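Local coordinates for protein GDP-L-fucose synthase (Campylobacter jejuni subsp. jejuni serotype O:2, PDB 7M13) that acts as a GDP-D-glycero-L-gluco-heptose synthase, an NADPH-dependent oxidoreductase that helps build heptose for the bacterial capsular polysaccharide, at residues Ser9-Ala14 with Tyr63-Ala68; Ile163-Asn168 with Ile277-Gly282; Arg190-Ala195 with Val298-Glu303. All blocks are in the same frame, centred on the assembly; numbering follows the deposited sequence.

Interaction 1: residues Ser9-Ala14 with Tyr63-Ala68; sequences SKIYIA and YVFLTA. With NAP (NADP nicotinamide-adenine-dinucleotide phosphate), chain E.
Tyr12 and Ala14 bond through their backbones to Tyr63 and Phe65, joining neighbouring parallel strands of the Rossmann fold that holds NADP. The strand axes diverge by only 12°. The backbone ladder is regular: Tyr12 N reaches Tyr63 O at 2.8 Å, Tyr12 O receives Phe65 N at 2.9 Å, and Ala14 N returns to Phe65 O. At the amino-terminal end of the ladder, Tyr63 N donates to Lys10 O over a longer 3.3 Å.

Apolar contacts fall on both faces of the sheet. On the face of Ile11, Ile13, Tyr63 and Phe65, the CG2 branch of Ile11 (anti to its own N, with CG1 at chi1 -59°) meets the Phe65 ring edge-on and in its plane, 3.8 Å from CE2. Ile13 lies alongside Phe65, both pointing the same way. On the other face, Tyr12 runs beside Val64, while Ala14 CB touches Leu66 CD1; helix 80-100 packs against Val64 and Leu66.

Polar side-chain and cofactor contacts gather where the strands end. Beyond Ala14 the chain enters the glycine-rich NADP loop, and Ala68 CA comes within 3.2 Å of ribose atom O4B of the cofactor. Two donors from one residue grip Ala14 O: Thr67 N approaches from above the carbonyl plane at 3.1 Å, and the Thr67 OG1 hydroxyl sits in that plane, on a lone pair, at 2.7 Å.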
loop_
_atom_site.group_PDB
_atom_site.type_symbol
_atom_site.label_atom_id
_atom_site.label_comp_id
_atom_site.label_asym_id
_atom_site.label_seq_id
_atom_site.Cartn_x
_atom_site.Cartn_y
_atom_site.Cartn_z
ATOM N N SER B 9 -32.077 5.445 7.016
ATOM C CA SER B 9 -30.898 5.513 6.123
ATOM C C SER B 9 -30.556 4.162 5.527
ATOM O O SER B 9 -30.614 3.127 6.211
ATOM C CB SER B 9 -29.697 6.037 6.861
ATOM O OG SER B 9 -29.876 7.363 7.309
ATOM N N LYS B 10 -30.159 4.153 4.255
ATOM C CA LYS B 10 -29.770 2.900 3.597
ATOM C C LYS B 10 -28.328 2.591 3.980
ATOM O O LYS B 10 -27.449 3.368 3.611
ATOM C CB LYS B 10 -29.952 2.974 2.084
ATOM C CG LYS B 10 -29.787 1.615 1.430
ATOM C CD LYS B 10 -30.289 1.603 -0.000
ATOM C CE LYS B 10 -30.358 0.237 -0.623
ATOM N NZ LYS B 10 -31.072 0.339 -1.923
ATOM N N ILE B 11 -28.110 1.469 4.642
ATOM C CA ILE B 11 -26.806 1.091 5.238
ATOM C C ILE B 11 -26.342 -0.195 4.599
ATOM O O ILE B 11 -27.027 -1.199 4.690
ATOM C CB ILE B 11 -26.926 0.915 6.764
ATOM C CG1 ILE B 11 -27.419 2.212 7.385
ATOM C CG2 ILE B 11 -25.593 0.429 7.346
ATOM C CD1 ILE B 11 -27.800 2.087 8.853
ATOM N N TYR B 12 -25.146 -0.187 3.990
ATOM C CA TYR B 12 -24.494 -1.394 3.449
ATOM C C TYR B 12 -23.468 -1.902 4.453
ATOM O O TYR B 12 -22.613 -1.131 4.867
ATOM C CB TYR B 12 -23.876 -1.064 2.089
ATOM C CG TYR B 12 -23.005 -2.132 1.491
ATOM C CD1 TYR B 12 -23.358 -3.473 1.496
ATOM C CD2 TYR B 12 -21.768 -1.786 0.954
ATOM C CE1 TYR B 12 -22.541 -4.438 0.939
ATOM C CE2 TYR B 12 -20.961 -2.741 0.375
ATOM C CZ TYR B 12 -21.318 -4.064 0.408
ATOM O OH TYR B 12 -20.484 -5.008 -0.099
ATOM N N ILE B 13 -23.628 -3.132 4.889
ATOM C CA ILE B 13 -22.605 -3.881 5.664
ATOM C C ILE B 13 -21.946 -4.859 4.710
ATOM O O ILE B 13 -22.548 -5.873 4.364
ATOM C CB ILE B 13 -23.194 -4.569 6.912
ATOM C CG1 ILE B 13 -23.909 -3.554 7.805
ATOM C CG2 ILE B 13 -22.089 -5.288 7.689
ATOM C CD1 ILE B 13 -25.402 -3.607 7.749
ATOM N N ALA B 14 -20.708 -4.585 4.312
ATOM C CA ALA B 14 -19.923 -5.477 3.449
ATOM C C ALA B 14 -19.394 -6.603 4.314
ATOM O O ALA B 14 -18.939 -6.288 5.440
ATOM C CB ALA B 14 -18.831 -4.700 2.781
ATOM N N TYR B 63 -24.524 4.829 3.837
ATOM C CA TYR B 63 -23.519 4.521 4.886
ATOM C C TYR B 63 -22.977 3.143 4.581
ATOM O O TYR B 63 -23.712 2.221 4.171
ATOM C CB TYR B 63 -24.142 4.577 6.289
ATOM C CG TYR B 63 -24.576 5.972 6.604
ATOM C CD1 TYR B 63 -23.715 6.889 7.159
ATOM C CD2 TYR B 63 -25.870 6.385 6.351
ATOM C CE1 TYR B 63 -24.097 8.188 7.405
ATOM C CE2 TYR B 63 -26.276 7.684 6.588
ATOM C CZ TYR B 63 -25.385 8.596 7.114
ATOM O OH TYR B 63 -25.770 9.891 7.339
ATOM N N VAL B 64 -21.669 2.966 4.751
ATOM C CA VAL B 64 -20.982 1.693 4.483
ATOM C C VAL B 64 -20.153 1.279 5.698
ATOM O O VAL B 64 -19.348 2.102 6.219
ATOM C CB VAL B 64 -20.081 1.835 3.242
ATOM C CG1 VAL B 64 -19.276 0.570 3.020
ATOM C CG2 VAL B 64 -20.894 2.191 1.988
ATOM N N PHE B 65 -20.328 0.045 6.153
ATOM C CA PHE B 65 -19.403 -0.645 7.082
ATOM C C PHE B 65 -18.648 -1.687 6.307
ATOM O O PHE B 65 -19.270 -2.653 5.804
ATOM C CB PHE B 65 -20.147 -1.242 8.269
ATOM C CG PHE B 65 -20.852 -0.245 9.148
ATOM C CD1 PHE B 65 -20.207 0.295 10.249
ATOM C CD2 PHE B 65 -22.193 0.060 8.973
ATOM C CE1 PHE B 65 -20.831 1.206 11.081
ATOM C CE2 PHE B 65 -22.814 0.960 9.819
ATOM C CZ PHE B 65 -22.148 1.496 10.896
ATOM N N LEU B 66 -17.344 -1.485 6.147
ATOM C CA LEU B 66 -16.531 -2.373 5.300
ATOM C C LEU B 66 -15.890 -3.425 6.193
ATOM O O LEU B 66 -14.795 -3.136 6.760
ATOM C CB LEU B 66 -15.510 -1.543 4.545
ATOM C CG LEU B 66 -14.571 -2.327 3.655
ATOM C CD1 LEU B 66 -15.324 -3.369 2.834
ATOM C CD2 LEU B 66 -13.766 -1.354 2.815
ATOM N N THR B 67 -16.492 -4.594 6.340
ATOM C CA THR B 67 -15.926 -5.644 7.223
ATOM C C THR B 67 -15.316 -6.793 6.430
ATOM O O THR B 67 -14.610 -7.593 7.042
ATOM C CB THR B 67 -16.935 -6.213 8.240
ATOM O OG1 THR B 67 -17.704 -7.272 7.643
ATOM C CG2 THR B 67 -17.838 -5.153 8.810
ATOM N N ALA B 68 -15.551 -6.878 5.124
ATOM C CA ALA B 68 -15.111 -8.023 4.326
ATOM C C ALA B 68 -13.582 -8.074 4.244
ATOM O O ALA B 68 -12.950 -7.029 4.057
ATOM C CB ALA B 68 -15.698 -7.919 2.959
HETATM P PA NAP E . -14.537 -12.511 9.014
HETATM O O1A NAP E . -13.288 -13.210 8.565
HETATM O O2A NAP E . -15.322 -13.151 10.132
HETATM O O5B NAP E . -15.552 -12.307 7.833
HETATM C C5B NAP E . -15.120 -11.769 6.584
HETATM C C4B NAP E . -16.308 -11.788 5.674
HETATM O O4B NAP E . -15.904 -11.155 4.436
HETATM C C3B NAP E . -16.817 -13.198 5.308
HETATM O O3B NAP E . -18.208 -13.291 5.590
HETATM C C2B NAP E . -16.470 -13.330 3.829
HETATM O O2B NAP E . -17.442 -14.052 3.072
HETATM C C1B NAP E . -16.485 -11.876 3.371
HETATM N N9A NAP E . -15.694 -11.690 2.174
HETATM C C8A NAP E . -14.363 -11.922 2.001
HETATM N N7A NAP E . -13.953 -11.771 0.765
HETATM C C5A NAP E . -15.094 -11.427 0.073
HETATM C C6A NAP E . -15.320 -11.150 -1.287
HETATM N N6A NAP E . -14.377 -11.219 -2.234
HETATM N N1A NAP E . -16.589 -10.851 -1.644
HETATM C C2A NAP E . -17.541 -10.813 -0.702
HETATM N N3A NAP E . -17.441 -11.066 0.604
HETATM C C4A NAP E . -16.179 -11.377 0.925
HETATM O O3 NAP E . -14.156 -11.017 9.433
HETATM P PN NAP E . -14.035 -10.404 10.889
HETATM O O1N NAP E . -13.197 -11.310 11.704
HETATM O O2N NAP E . -15.405 -10.069 11.325
HETATM O O5D NAP E . -13.213 -9.057 10.570
HETATM C C5D NAP E . -13.887 -7.848 10.305
HETATM C C4D NAP E . -12.849 -6.783 10.093
HETATM O O4D NAP E . -12.082 -6.595 11.314
HETATM C C3D NAP E . -11.831 -7.081 8.983
HETATM O O3D NAP E . -11.450 -5.876 8.305
HETATM C C2D NAP E . -10.692 -7.662 9.773
HETATM O O2D NAP E . -9.445 -7.629 9.087
HETATM C C1D NAP E . -10.702 -6.790 11.012
HETATM N N1N NAP E . -9.996 -7.450 12.133
HETATM C C2N NAP E . -10.431 -8.635 12.659
HETATM C C3N NAP E . -9.718 -9.264 13.623
HETATM C C7N NAP E . -10.136 -10.560 14.222
HETATM O O7N NAP E . -9.523 -10.985 15.222
HETATM N N7N NAP E . -11.157 -11.203 13.662
HETATM C C4N NAP E . -8.518 -8.651 14.156
HETATM C C5N NAP E . -8.140 -7.378 13.584
HETATM C C6N NAP E . -8.810 -6.880 12.591
HETATM P P2B NAP E . -17.468 -15.669 3.108
HETATM O O1X NAP E . -18.094 -15.986 4.437
HETATM O O2X NAP E . -16.113 -16.187 2.911
HETATM O O3X NAP E . -18.367 -16.038 1.912
#

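Interaction 2: residues Ile163-Asn168 with Ile277-Gly282; sequences ITLVLN and INIGTG. With NAP (NADP nicotinamide-adenine-dinucleotide phosphate), chain E.
Leu165 and Ile277 lie side by side on the same face of the sheet and point the same way, with Leu165 CD2 3.9 Å from Ile277 CD1. That same methyl of Ile277 also reaches Ile163 CG2 at 3.8 Å, the two isoleucines crossing at a slant. Ile279 continues the hydrophobic row. Its CG1 stands between backbone N and carbonyl carbon (chi1 62°), which lays the CG1-CD1 arm against strand 162-171: CG1 meets Leu167 CB, and CD1 lies 4.0 Å from Leu165 CB. Helix 247-260 packs onto this group through Thr257, Val253 and Leu250.

The opposite face carries Val166 and Asn278. Here Asn278 OD1 rests against Val166 CB, but its amide is anchored by others, OD1 by Tyr115 and ND2 by the backbone oxygen of Asp320.

Three backbone bonds hold the parallel register: Ile277 N to Thr164 O, Val166 N to Ile277 O, and Ile279 N to Val166 O, the last nearly straight at 171°. Past Ile279 the chains part, and a water bridges them, donating to Ile279 O at 2.7 Å and accepting from Asn168 N.

Beyond its CB contact with Ile279, Leu167 reaches the cofactor: its CG lies 3.6 Å from C5N of the nicotinamide, while Asn168 O comes to 3.4 Å from C4N, the carbon that carries the hydride in NADPH. A strand whose carboxyl end brings residues to the nicotinamide, flanked by a parallel neighbour, is the arrangement of the Rossmann domain in the NAD(P)-dependent epimerase/dehydratase family.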
loop_
_atom_site.group_PDB
_atom_site.type_symbol
_atom_site.label_atom_id
_atom_site.label_comp_id
_atom_site.label_asym_id
_atom_site.label_seq_id
_atom_site.Cartn_x
_atom_site.Cartn_y
_atom_site.Cartn_z
ATOM N N ILE B 163 -13.612 6.628 7.752
ATOM C CA ILE B 163 -12.866 6.533 9.035
ATOM C C ILE B 163 -12.376 5.102 9.213
ATOM O O ILE B 163 -13.161 4.165 9.012
ATOM C CB ILE B 163 -13.785 6.915 10.191
ATOM C CG1 ILE B 163 -14.531 8.220 9.950
ATOM C CG2 ILE B 163 -12.965 6.970 11.464
ATOM C CD1 ILE B 163 -13.640 9.372 9.744
ATOM N N THR B 164 -11.108 4.928 9.605
ATOM C CA THR B 164 -10.500 3.611 9.871
ATOM C C THR B 164 -10.412 3.402 11.381
ATOM O O THR B 164 -9.802 4.254 12.072
ATOM C CB THR B 164 -9.109 3.449 9.240
ATOM O OG1 THR B 164 -9.303 3.533 7.813
ATOM C CG2 THR B 164 -8.472 2.126 9.566
ATOM N N LEU B 165 -10.933 2.282 11.849
ATOM C CA LEU B 165 -10.840 1.824 13.237
ATOM C C LEU B 165 -9.970 0.576 13.263
ATOM O O LEU B 165 -10.202 -0.339 12.471
ATOM C CB LEU B 165 -12.235 1.503 13.775
ATOM C CG LEU B 165 -13.266 2.614 13.697
ATOM C CD1 LEU B 165 -14.611 2.155 14.275
ATOM C CD2 LEU B 165 -12.782 3.869 14.424
ATOM N N VAL B 166 -8.990 0.520 14.153
ATOM C CA VAL B 166 -7.950 -0.530 14.139
ATOM C C VAL B 166 -8.026 -1.347 15.426
ATOM O O VAL B 166 -7.996 -0.742 16.494
ATOM C CB VAL B 166 -6.559 0.095 13.961
ATOM C CG1 VAL B 166 -5.500 -0.967 13.758
ATOM C CG2 VAL B 166 -6.558 1.098 12.802
ATOM N N LEU B 167 -8.065 -2.671 15.312
ATOM C CA LEU B 167 -8.146 -3.578 16.479
ATOM C C LEU B 167 -7.138 -4.710 16.337
ATOM O O LEU B 167 -6.570 -4.926 15.249
ATOM C CB LEU B 167 -9.563 -4.137 16.625
ATOM C CG LEU B 167 -10.110 -4.948 15.453
ATOM C CD1 LEU B 167 -10.978 -6.082 15.969
ATOM C CD2 LEU B 167 -10.908 -4.081 14.509
ATOM N N ASN B 168 -6.956 -5.456 17.427
ATOM C CA ASN B 168 -6.005 -6.582 17.479
ATOM C C ASN B 168 -6.681 -7.958 17.413
ATOM O O ASN B 168 -6.222 -8.772 16.624
ATOM C CB ASN B 168 -5.153 -6.471 18.742
ATOM C CG ASN B 168 -4.045 -5.462 18.537
ATOM O OD1 ASN B 168 -3.377 -5.487 17.503
ATOM N ND2 ASN B 168 -3.780 -4.644 19.550
ATOM N N ILE B 277 -8.001 5.371 13.956
ATOM C CA ILE B 277 -8.284 5.367 15.422
ATOM C C ILE B 277 -8.176 3.944 15.919
ATOM O O ILE B 277 -8.920 3.076 15.457
ATOM C CB ILE B 277 -9.699 5.894 15.707
ATOM C CG1 ILE B 277 -10.075 7.138 14.902
ATOM C CG2 ILE B 277 -9.875 6.092 17.194
ATOM C CD1 ILE B 277 -11.536 7.474 14.991
ATOM N N ASN B 278 -7.389 3.738 16.954
ATOM C CA ASN B 278 -7.342 2.413 17.598
ATOM C C ASN B 278 -8.625 2.201 18.424
ATOM O O ASN B 278 -9.103 3.136 19.056
ATOM C CB ASN B 278 -6.169 2.297 18.550
ATOM C CG ASN B 278 -4.844 2.351 17.850
ATOM O OD1 ASN B 278 -4.729 2.024 16.661
ATOM N ND2 ASN B 278 -3.818 2.733 18.623
ATOM N N ILE B 279 -9.139 0.986 18.406
ATOM C CA ILE B 279 -10.291 0.619 19.262
ATOM C C ILE B 279 -9.875 -0.620 20.054
ATOM O O ILE B 279 -8.956 -1.343 19.653
ATOM C CB ILE B 279 -11.588 0.435 18.451
ATOM C CG1 ILE B 279 -11.521 -0.691 17.427
ATOM C CG2 ILE B 279 -11.994 1.753 17.812
ATOM C CD1 ILE B 279 -12.836 -1.017 16.760
ATOM N N GLY B 280 -10.528 -0.824 21.181
ATOM C CA GLY B 280 -10.096 -1.882 22.098
ATOM C C GLY B 280 -10.582 -1.569 23.494
ATOM O O GLY B 280 -11.303 -0.615 23.689
ATOM N N THR B 281 -10.153 -2.380 24.446
ATOM C CA THR B 281 -10.550 -2.213 25.861
ATOM C C THR B 281 -9.415 -1.577 26.666
ATOM O O THR B 281 -9.693 -1.188 27.790
ATOM C CB THR B 281 -10.943 -3.563 26.471
ATOM O OG1 THR B 281 -9.777 -4.384 26.524
ATOM C CG2 THR B 281 -12.047 -4.264 25.711
ATOM N N GLY B 282 -8.208 -1.505 26.114
ATOM C CA GLY B 282 -7.058 -0.827 26.732
ATOM C C GLY B 282 -6.335 -1.728 27.704
ATOM O O GLY B 282 -5.354 -1.291 28.312
HETATM P PA NAP E . -14.537 -12.511 9.014
HETATM O O1A NAP E . -13.288 -13.210 8.565
HETATM O O2A NAP E . -15.322 -13.151 10.132
HETATM O O5B NAP E . -15.552 -12.307 7.833
HETATM C C5B NAP E . -15.120 -11.769 6.584
HETATM C C4B NAP E . -16.308 -11.788 5.674
HETATM O O4B NAP E . -15.904 -11.155 4.436
HETATM C C3B NAP E . -16.817 -13.198 5.308
HETATM O O3B NAP E . -18.208 -13.291 5.590
HETATM C C2B NAP E . -16.470 -13.330 3.829
HETATM O O2B NAP E . -17.442 -14.052 3.072
HETATM C C1B NAP E . -16.485 -11.876 3.371
HETATM N N9A NAP E . -15.694 -11.690 2.174
HETATM C C8A NAP E . -14.363 -11.922 2.001
HETATM N N7A NAP E . -13.953 -11.771 0.765
HETATM C C5A NAP E . -15.094 -11.427 0.073
HETATM C C6A NAP E . -15.320 -11.150 -1.287
HETATM N N6A NAP E . -14.377 -11.219 -2.234
HETATM N N1A NAP E . -16.589 -10.851 -1.644
HETATM C C2A NAP E . -17.541 -10.813 -0.702
HETATM N N3A NAP E . -17.441 -11.066 0.604
HETATM C C4A NAP E . -16.179 -11.377 0.925
HETATM O O3 NAP E . -14.156 -11.017 9.433
HETATM P PN NAP E . -14.035 -10.404 10.889
HETATM O O1N NAP E . -13.197 -11.310 11.704
HETATM O O2N NAP E . -15.405 -10.069 11.325
HETATM O O5D NAP E . -13.213 -9.057 10.570
HETATM C C5D NAP E . -13.887 -7.848 10.305
HETATM C C4D NAP E . -12.849 -6.783 10.093
HETATM O O4D NAP E . -12.082 -6.595 11.314
HETATM C C3D NAP E . -11.831 -7.081 8.983
HETATM O O3D NAP E . -11.450 -5.876 8.305
HETATM C C2D NAP E . -10.692 -7.662 9.773
HETATM O O2D NAP E . -9.445 -7.629 9.087
HETATM C C1D NAP E . -10.702 -6.790 11.012
HETATM N N1N NAP E . -9.996 -7.450 12.133
HETATM C C2N NAP E . -10.431 -8.635 12.659
HETATM C C3N NAP E . -9.718 -9.264 13.623
HETATM C C7N NAP E . -10.136 -10.560 14.222
HETATM O O7N NAP E . -9.523 -10.985 15.222
HETATM N N7N NAP E . -11.157 -11.203 13.662
HETATM C C4N NAP E . -8.518 -8.651 14.156
HETATM C C5N NAP E . -8.140 -7.378 13.584
HETATM C C6N NAP E . -8.810 -6.880 12.591
HETATM P P2B NAP E . -17.468 -15.669 3.108
HETATM O O1X NAP E . -18.094 -15.986 4.437
HETATM O O2X NAP E . -16.113 -16.187 2.911
HETATM O O3X NAP E . -18.367 -16.038 1.912
HETATM O O HOH W 1 -7.702 -3.771 19.949
#

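Interaction 3: residues Arg190-Ala195 with Val298-Glu303; sequences RKFHLA and VGFSGE
Phe300 places CG anti to its backbone N (chi1 176°), swinging its ring against helix 184-199 to meet Phe192 and Ala195, while Val298, with CG1 likewise anti to N (chi1 165°), directs that methyl at the helix backbone. The contact belongs to the smaller, carboxyl-terminal lobe of this extended short-chain dehydrogenase fold, where the turn after helix 287-298 packs on helix 184-199 before entering strand 303-307.

Val298 CG1 touches Phe192 O at 3.5 Å, and its CG2 meets Phe192 CB. Gly299 then leaves the helix with positive phi, and the chain turns to bring Phe300 in. The two phenylalanine rings are inclined at 68° with centroids 5.9 Å apart; Phe300 CD2 lies at the edge of the Phe192 ring, 3.7 Å from CD1. Val232 of the neighbouring strand 231-235 also covers Phe192 and Ala195. A polar tie comes from Lys196, whose NZ hydrogen-bonds to Val298 O.

The Phe300 ring lies between a side chain and a backbone amide. Ala195 CB makes a CH-pi contact with one face, 3.8 Å from the ring centroid, and on the opposite face Gly302 N sits 3.4 Å above the plane, over the ring's centre.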
loop_
_atom_site.group_PDB
_atom_site.type_symbol
_atom_site.label_atom_id
_atom_site.label_comp_id
_atom_site.label_asym_id
_atom_site.label_seq_id
_atom_site.Cartn_x
_atom_site.Cartn_y
_atom_site.Cartn_z
ATOM N N ARG B 190 -13.654 -23.270 22.681
ATOM C CA ARG B 190 -14.039 -24.582 22.098
ATOM C C ARG B 190 -13.117 -25.674 22.637
ATOM O O ARG B 190 -13.624 -26.781 22.884
ATOM C CB ARG B 190 -14.011 -24.591 20.569
ATOM C CG ARG B 190 -14.715 -25.811 19.985
ATOM C CD ARG B 190 -15.006 -25.691 18.504
ATOM N NE ARG B 190 -15.512 -26.936 17.940
ATOM C CZ ARG B 190 -15.708 -27.149 16.644
ATOM N NH1 ARG B 190 -16.171 -28.315 16.229
ATOM N NH2 ARG B 190 -15.453 -26.195 15.765
ATOM N N LYS B 191 -11.830 -25.384 22.814
ATOM C CA LYS B 191 -10.843 -26.374 23.331
ATOM C C LYS B 191 -11.266 -26.838 24.729
ATOM O O LYS B 191 -11.241 -28.063 24.991
ATOM C CB LYS B 191 -9.435 -25.774 23.391
ATOM C CG LYS B 191 -8.676 -25.742 22.068
ATOM C CD LYS B 191 -7.193 -25.407 22.220
ATOM C CE LYS B 191 -6.464 -26.312 23.196
ATOM N NZ LYS B 191 -4.987 -26.217 23.067
ATOM N N PHE B 192 -11.635 -25.914 25.616
ATOM C CA PHE B 192 -12.040 -26.272 26.999
ATOM C C PHE B 192 -13.394 -26.989 26.982
ATOM O O PHE B 192 -13.574 -27.882 27.808
ATOM C CB PHE B 192 -12.042 -25.050 27.917
ATOM C CG PHE B 192 -10.683 -24.779 28.498
ATOM C CD1 PHE B 192 -10.253 -25.450 29.629
ATOM C CD2 PHE B 192 -9.812 -23.893 27.880
ATOM C CE1 PHE B 192 -8.989 -25.220 30.152
ATOM C CE2 PHE B 192 -8.557 -23.653 28.414
ATOM C CZ PHE B 192 -8.139 -24.328 29.537
ATOM N N HIS B 193 -14.317 -26.607 26.094
ATOM C CA HIS B 193 -15.653 -27.252 25.991
ATOM C C HIS B 193 -15.471 -28.734 25.637
ATOM O O HIS B 193 -16.065 -29.591 26.327
ATOM C CB HIS B 193 -16.547 -26.511 24.993
ATOM C CG HIS B 193 -17.882 -27.144 24.828
ATOM N ND1 HIS B 193 -18.868 -27.040 25.791
ATOM C CD2 HIS B 193 -18.392 -27.901 23.833
ATOM C CE1 HIS B 193 -19.939 -27.694 25.386
ATOM N NE2 HIS B 193 -19.670 -28.230 24.187
ATOM N N LEU B 194 -14.661 -29.034 24.623
ATOM C CA LEU B 194 -14.403 -30.427 24.173
ATOM C C LEU B 194 -13.641 -31.196 25.259
ATOM O O LEU B 194 -13.932 -32.391 25.431
ATOM C CB LEU B 194 -13.620 -30.424 22.861
ATOM C CG LEU B 194 -14.335 -29.796 21.668
ATOM C CD1 LEU B 194 -13.542 -30.041 20.401
ATOM C CD2 LEU B 194 -15.753 -30.328 21.533
ATOM N N ALA B 195 -12.712 -30.548 25.972
ATOM C CA ALA B 195 -12.004 -31.139 27.130
ATOM C C ALA B 195 -13.038 -31.587 28.166
ATOM O O ALA B 195 -12.877 -32.687 28.737
ATOM C CB ALA B 195 -11.031 -30.152 27.732
ATOM N N VAL B 298 -16.289 -22.549 31.488
ATOM C CA VAL B 298 -16.674 -23.854 30.875
ATOM C C VAL B 298 -16.977 -24.861 31.990
ATOM O O VAL B 298 -17.835 -25.735 31.781
ATOM C CB VAL B 298 -15.580 -24.348 29.915
ATOM C CG1 VAL B 298 -15.753 -25.820 29.554
ATOM C CG2 VAL B 298 -15.541 -23.482 28.662
ATOM N N GLY B 299 -16.308 -24.731 33.132
ATOM C CA GLY B 299 -16.445 -25.672 34.261
ATOM C C GLY B 299 -15.657 -26.948 34.020
ATOM O O GLY B 299 -16.065 -27.986 34.526
ATOM N N PHE B 300 -14.544 -26.886 33.287
ATOM C CA PHE B 300 -13.621 -28.032 33.102
ATOM C C PHE B 300 -12.881 -28.291 34.419
ATOM O O PHE B 300 -12.395 -27.316 35.036
ATOM C CB PHE B 300 -12.655 -27.763 31.950
ATOM C CG PHE B 300 -11.610 -28.820 31.726
ATOM C CD1 PHE B 300 -11.963 -30.126 31.428
ATOM C CD2 PHE B 300 -10.264 -28.505 31.798
ATOM C CE1 PHE B 300 -10.990 -31.082 31.189
ATOM C CE2 PHE B 300 -9.291 -29.462 31.553
ATOM C CZ PHE B 300 -9.657 -30.757 31.262
ATOM N N SER B 301 -12.843 -29.558 34.858
ATOM C CA SER B 301 -12.281 -29.982 36.171
ATOM C C SER B 301 -10.831 -30.439 36.005
ATOM O O SER B 301 -10.140 -30.586 37.027
ATOM C CB SER B 301 -13.122 -31.072 36.801
ATOM O OG SER B 301 -12.986 -32.282 36.076
ATOM N N GLY B 302 -10.380 -30.626 34.765
ATOM C CA GLY B 302 -9.007 -31.042 34.428
ATOM C C GLY B 302 -7.998 -29.915 34.586
ATOM O O GLY B 302 -8.343 -28.861 35.139
ATOM N N GLU B 303 -6.776 -30.139 34.111
ATOM C CA GLU B 303 -5.611 -29.241 34.322
ATOM C C GLU B 303 -5.470 -28.279 33.146
ATOM O O GLU B 303 -5.839 -28.632 31.996
ATOM C CB GLU B 303 -4.333 -30.060 34.462
ATOM C CG GLU B 303 -4.346 -30.977 35.660
ATOM C CD GLU B 303 -3.333 -32.107 35.599
ATOM O OE1 GLU B 303 -3.288 -32.893 36.560
ATOM O OE2 GLU B 303 -2.585 -32.191 34.596
#

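Interactions 1 and 2 belong to one sheet: strand 11-14 pairs with 63-66, which connects through strand 105-111 to strand 162-171 and so to 277-278. Their centres are 18 Å apart, and both reach NADP, interaction 1 beside the adenosine ribose and interaction 2 at the nicotinamide, so the carboxyl ends of strands 63-66 and 162-171 meet the cofactor at different points along its length. Interaction 3 lies about 31 Å from interaction 2 and 37 Å from interaction 1, centre to centre, in the other lobe. Along the chain interaction 1 closes first; interactions 2 and 3 then interleave, since 190-195 follows 163-168 and 298-303 follows 277-282. The chain thus passes twice from cofactor domain to smaller lobe, tying the two together.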